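Local coordinates for conserved protein (Methanothermobacter thermautotrophicus, PDB 1I36), which is of unknown function but binds NADP and resembles 3-hydroxyacid dehydrogenases, which suggests a role as an NADP-dependent oxidoreductase, at residues Lys167-Glu175 against Ile242-Lys250. The protein carries 1 engineered substitution. Sequence-based numbering, arbitrary orientation.
Sequences KGVSALLWE and IIRIFDKLK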
loop_
_atom_site.group_PDB
_atom_site.type_symbol
_atom_site.label_atom_id
_atom_site.label_comp_id
_atom_site.label_asym_id
_atom_site.label_seq_id
_atom_site.Cartn_x
_atom_site.Cartn_y
_atom_site.Cartn_z
ATOM N N LYS A 167 7.291 -3.837 -1.068
ATOM C CA LYS A 167 7.873 -4.215 0.224
ATOM C C LYS A 167 7.380 -3.264 1.328
ATOM O O LYS A 167 7.198 -3.681 2.477
ATOM C CB LYS A 167 9.390 -4.221 0.180
ATOM C CG LYS A 167 9.988 -5.379 -0.608
ATOM C CD LYS A 167 11.494 -5.128 -0.794
ATOM C CE LYS A 167 12.199 -6.354 -1.384
ATOM N NZ LYS A 167 11.500 -6.949 -2.545
ATOM N N GLY A 168 7.193 -1.992 0.987
ATOM C CA GLY A 168 6.697 -1.023 1.952
ATOM C C GLY A 168 5.276 -1.382 2.415
ATOM O O GLY A 168 4.986 -1.276 3.593
ATOM N N VAL A 169 4.404 -1.761 1.480
ATOM C CA VAL A 169 3.020 -2.162 1.769
ATOM C C VAL A 169 3.004 -3.398 2.684
ATOM O O VAL A 169 2.157 -3.505 3.588
ATOM C CB VAL A 169 2.254 -2.463 0.452
ATOM C CG1 VAL A 169 0.903 -3.137 0.732
ATOM C CG2 VAL A 169 2.051 -1.162 -0.326
ATOM N N SER A 170 3.907 -4.348 2.434
ATOM C CA SER A 170 4.016 -5.555 3.278
ATOM C C SER A 170 4.343 -5.174 4.714
ATOM O O SER A 170 3.807 -5.763 5.668
ATOM C CB SER A 170 5.130 -6.488 2.773
ATOM O OG SER A 170 4.700 -7.115 1.580
ATOM N N ALA A 171 5.249 -4.218 4.882
ATOM C CA ALA A 171 5.613 -3.775 6.220
ATOM C C ALA A 171 4.450 -3.026 6.900
ATOM O O ALA A 171 4.252 -3.153 8.116
ATOM C CB ALA A 171 6.828 -2.878 6.160
ATOM N N LEU A 172 3.763 -2.182 6.131
ATOM C CA LEU A 172 2.637 -1.398 6.650
ATOM C C LEU A 172 1.515 -2.352 7.060
ATOM O O LEU A 172 0.899 -2.199 8.130
ATOM C CB LEU A 172 2.117 -0.415 5.595
ATOM C CG LEU A 172 3.020 0.766 5.229
ATOM C CD1 LEU A 172 2.533 1.419 3.923
ATOM C CD2 LEU A 172 3.056 1.824 6.366
ATOM N N LEU A 173 1.293 -3.364 6.234
ATOM C CA LEU A 173 0.260 -4.351 6.515
ATOM C C LEU A 173 0.581 -5.096 7.797
ATOM O O LEU A 173 -0.275 -5.231 8.680
ATOM C CB LEU A 173 0.149 -5.352 5.394
ATOM C CG LEU A 173 -0.981 -6.352 5.627
ATOM C CD1 LEU A 173 -2.338 -5.639 5.450
ATOM C CD2 LEU A 173 -0.850 -7.494 4.634
ATOM N N TRP A 174 1.812 -5.583 7.891
ATOM C CA TRP A 174 2.253 -6.317 9.068
ATOM C C TRP A 174 2.087 -5.527 10.357
ATOM O O TRP A 174 1.555 -6.045 11.337
ATOM C CB TRP A 174 3.717 -6.757 8.932
ATOM C CG TRP A 174 4.162 -7.567 10.124
ATOM C CD1 TRP A 174 4.022 -8.916 10.308
ATOM C CD2 TRP A 174 4.773 -7.064 11.302
ATOM N NE1 TRP A 174 4.519 -9.276 11.542
ATOM C CE2 TRP A 174 4.983 -8.156 12.169
ATOM C CE3 TRP A 174 5.176 -5.795 11.712
ATOM C CZ2 TRP A 174 5.571 -8.012 13.411
ATOM C CZ3 TRP A 174 5.762 -5.654 12.951
ATOM C CH2 TRP A 174 5.955 -6.749 13.782
ATOM N N GLU A 175 2.560 -4.288 10.381
ATOM C CA GLU A 175 2.426 -3.498 11.586
ATOM C C GLU A 175 0.948 -3.240 11.940
ATOM O O GLU A 175 0.559 -3.354 13.113
ATOM C CB GLU A 175 3.199 -2.186 11.489
ATOM C CG GLU A 175 2.985 -1.287 12.708
ATOM C CD GLU A 175 4.048 -0.238 12.885
ATOM O OE1 GLU A 175 3.905 0.872 12.344
ATOM O OE2 GLU A 175 5.027 -0.517 13.602
ATOM N N ILE A 242 10.624 1.013 7.211
ATOM C CA ILE A 242 10.356 -0.282 6.592
ATOM C C ILE A 242 11.460 -1.274 6.964
ATOM O O ILE A 242 11.176 -2.431 7.274
ATOM C CB ILE A 242 10.208 -0.164 5.046
ATOM C CG1 ILE A 242 8.945 0.629 4.683
ATOM C CG2 ILE A 242 10.115 -1.540 4.397
ATOM C CD1 ILE A 242 8.933 1.093 3.212
ATOM N N ILE A 243 12.709 -0.809 6.941
ATOM C CA ILE A 243 13.870 -1.642 7.296
ATOM C C ILE A 243 13.740 -2.097 8.761
ATOM O O ILE A 243 13.988 -3.256 9.079
ATOM C CB ILE A 243 15.218 -0.876 7.057
ATOM C CG1 ILE A 243 15.785 -1.180 5.662
ATOM C CG2 ILE A 243 16.269 -1.258 8.090
ATOM C CD1 ILE A 243 17.077 -0.389 5.352
ATOM N N ARG A 244 13.311 -1.195 9.637
ATOM C CA ARG A 244 13.125 -1.552 11.044
ATOM C C ARG A 244 12.107 -2.696 11.211
ATOM O O ARG A 244 12.312 -3.585 12.044
ATOM C CB ARG A 244 12.716 -0.336 11.864
ATOM C CG ARG A 244 13.786 0.747 11.926
ATOM C CD ARG A 244 13.482 1.762 13.007
ATOM N NE ARG A 244 13.400 1.074 14.288
ATOM C CZ ARG A 244 12.671 1.465 15.330
ATOM N NH1 ARG A 244 11.946 2.580 15.275
ATOM N NH2 ARG A 244 12.603 0.678 16.402
ATOM N N ILE A 245 11.045 -2.709 10.393
ATOM C CA ILE A 245 10.043 -3.778 10.463
ATOM C C ILE A 245 10.668 -5.099 9.999
ATOM O O ILE A 245 10.501 -6.144 10.646
ATOM C CB ILE A 245 8.785 -3.486 9.575
ATOM C CG1 ILE A 245 7.971 -2.307 10.132
ATOM C CG2 ILE A 245 7.928 -4.731 9.439
ATOM C CD1 ILE A 245 7.282 -2.576 11.446
ATOM N N PHE A 246 11.359 -5.076 8.862
ATOM C CA PHE A 246 11.971 -6.307 8.373
ATOM C C PHE A 246 13.053 -6.816 9.318
ATOM O O PHE A 246 13.279 -8.025 9.416
ATOM C CB PHE A 246 12.461 -6.153 6.942
ATOM C CG PHE A 246 11.357 -6.278 5.934
ATOM C CD1 PHE A 246 10.970 -5.196 5.162
ATOM C CD2 PHE A 246 10.645 -7.475 5.816
ATOM C CE1 PHE A 246 9.886 -5.291 4.285
ATOM C CE2 PHE A 246 9.562 -7.581 4.947
ATOM C CZ PHE A 246 9.184 -6.471 4.180
ATOM N N ASP A 247 13.651 -5.891 10.062
ATOM C CA ASP A 247 14.664 -6.214 11.057
ATOM C C ASP A 247 13.962 -7.111 12.106
ATOM O O ASP A 247 14.476 -8.162 12.484
ATOM C CB ASP A 247 15.175 -4.908 11.690
ATOM C CG ASP A 247 16.447 -5.093 12.504
ATOM O OD1 ASP A 247 17.340 -5.849 12.064
ATOM O OD2 ASP A 247 16.568 -4.459 13.578
ATOM N N LYS A 248 12.745 -6.735 12.491
ATOM C CA LYS A 248 11.959 -7.502 13.454
ATOM C C LYS A 248 11.524 -8.859 12.907
ATOM O O LYS A 248 11.642 -9.872 13.588
ATOM C CB LYS A 248 10.697 -6.745 13.847
ATOM C CG LYS A 248 10.907 -5.495 14.641
ATOM C CD LYS A 248 9.553 -4.901 14.993
ATOM C CE LYS A 248 9.709 -3.736 15.920
ATOM N NZ LYS A 248 8.388 -3.226 16.337
ATOM N N LEU A 249 10.979 -8.863 11.695
ATOM C CA LEU A 249 10.493 -10.088 11.059
ATOM C C LEU A 249 11.460 -11.283 11.000
ATOM O O LEU A 249 11.022 -12.418 10.783
ATOM C CB LEU A 249 9.967 -9.785 9.649
ATOM C CG LEU A 249 8.721 -8.907 9.487
ATOM C CD1 LEU A 249 8.322 -8.830 8.022
ATOM C CD2 LEU A 249 7.588 -9.482 10.281
ATOM N N LYS A 250 12.757 -11.034 11.179
ATOM C CA LYS A 250 13.762 -12.100 11.131
ATOM C C LYS A 250 13.663 -13.074 12.308
ATOM O O LYS A 250 14.024 -12.743 13.439
ATOM C CB LYS A 250 15.169 -11.504 11.062
ATOM C CG LYS A 250 15.505 -10.851 9.733
ATOM C CD LYS A 250 16.093 -9.462 9.933
ATOM C CE LYS A 250 17.478 -9.498 10.550
ATOM N NZ LYS A 250 18.507 -9.926 9.561
HETATM O O HOH W 1 6.307 -2.674 15.011
#
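W174 and L249 close one end of a helix-on-helix contact in the all-helical C-terminal part that follows the Rossmann-type NADP domain, as in 3-hydroxyacid dehydrogenases. Segments 167-175, on the long helix 154-182, and 242-250, on helix 238-249, cross at 65° with a closest axis approach of 9.4 Å, a worked example of how small residues let two helices meet on apolar side chains. The tight part begins at G168, whose CA receives I242 CD1 at 3.3 Å; a CB at this position would collide with that methyl. One turn on, A171 CB sits among I242 CG2, I245 CG2 (3.9 Å) and F246 CE1. F246 turns its ring edge to K167 O, with CE1 3.6 Å from that oxygen. In W174, CG lies anti to the backbone N (chi1 -178°), which places the indole alongside I245 and L249: I245 CG2 meets CE3 at 3.7 Å, and L249 CD2 lies over one face in a CH-pi contact, 16° off the normal of the five-membered ring. The indole is further fixed by a hydrogen bond from NE1 to Q261 O and by L209 of helix 202-214. With an alanine at W174, L249 CD2 is likely to lose the aromatic face it packs on, and Q261 O its indole donor. The looser, polar side lies past I245 CD1, where K248 is partly exposed to solvent, whereas E175 is buried and satisfied by the second subunit: its OE1 and OE2 accept hydrogen bonds from the backbone amides of M238 and V237 of that subunit, linking this side of the contact to the dimer partner. The two charged ends do not pair directly; a water between them donates to E175 OE2 at 2.9 Å, while its leg to K248 NZ is short and doubtful.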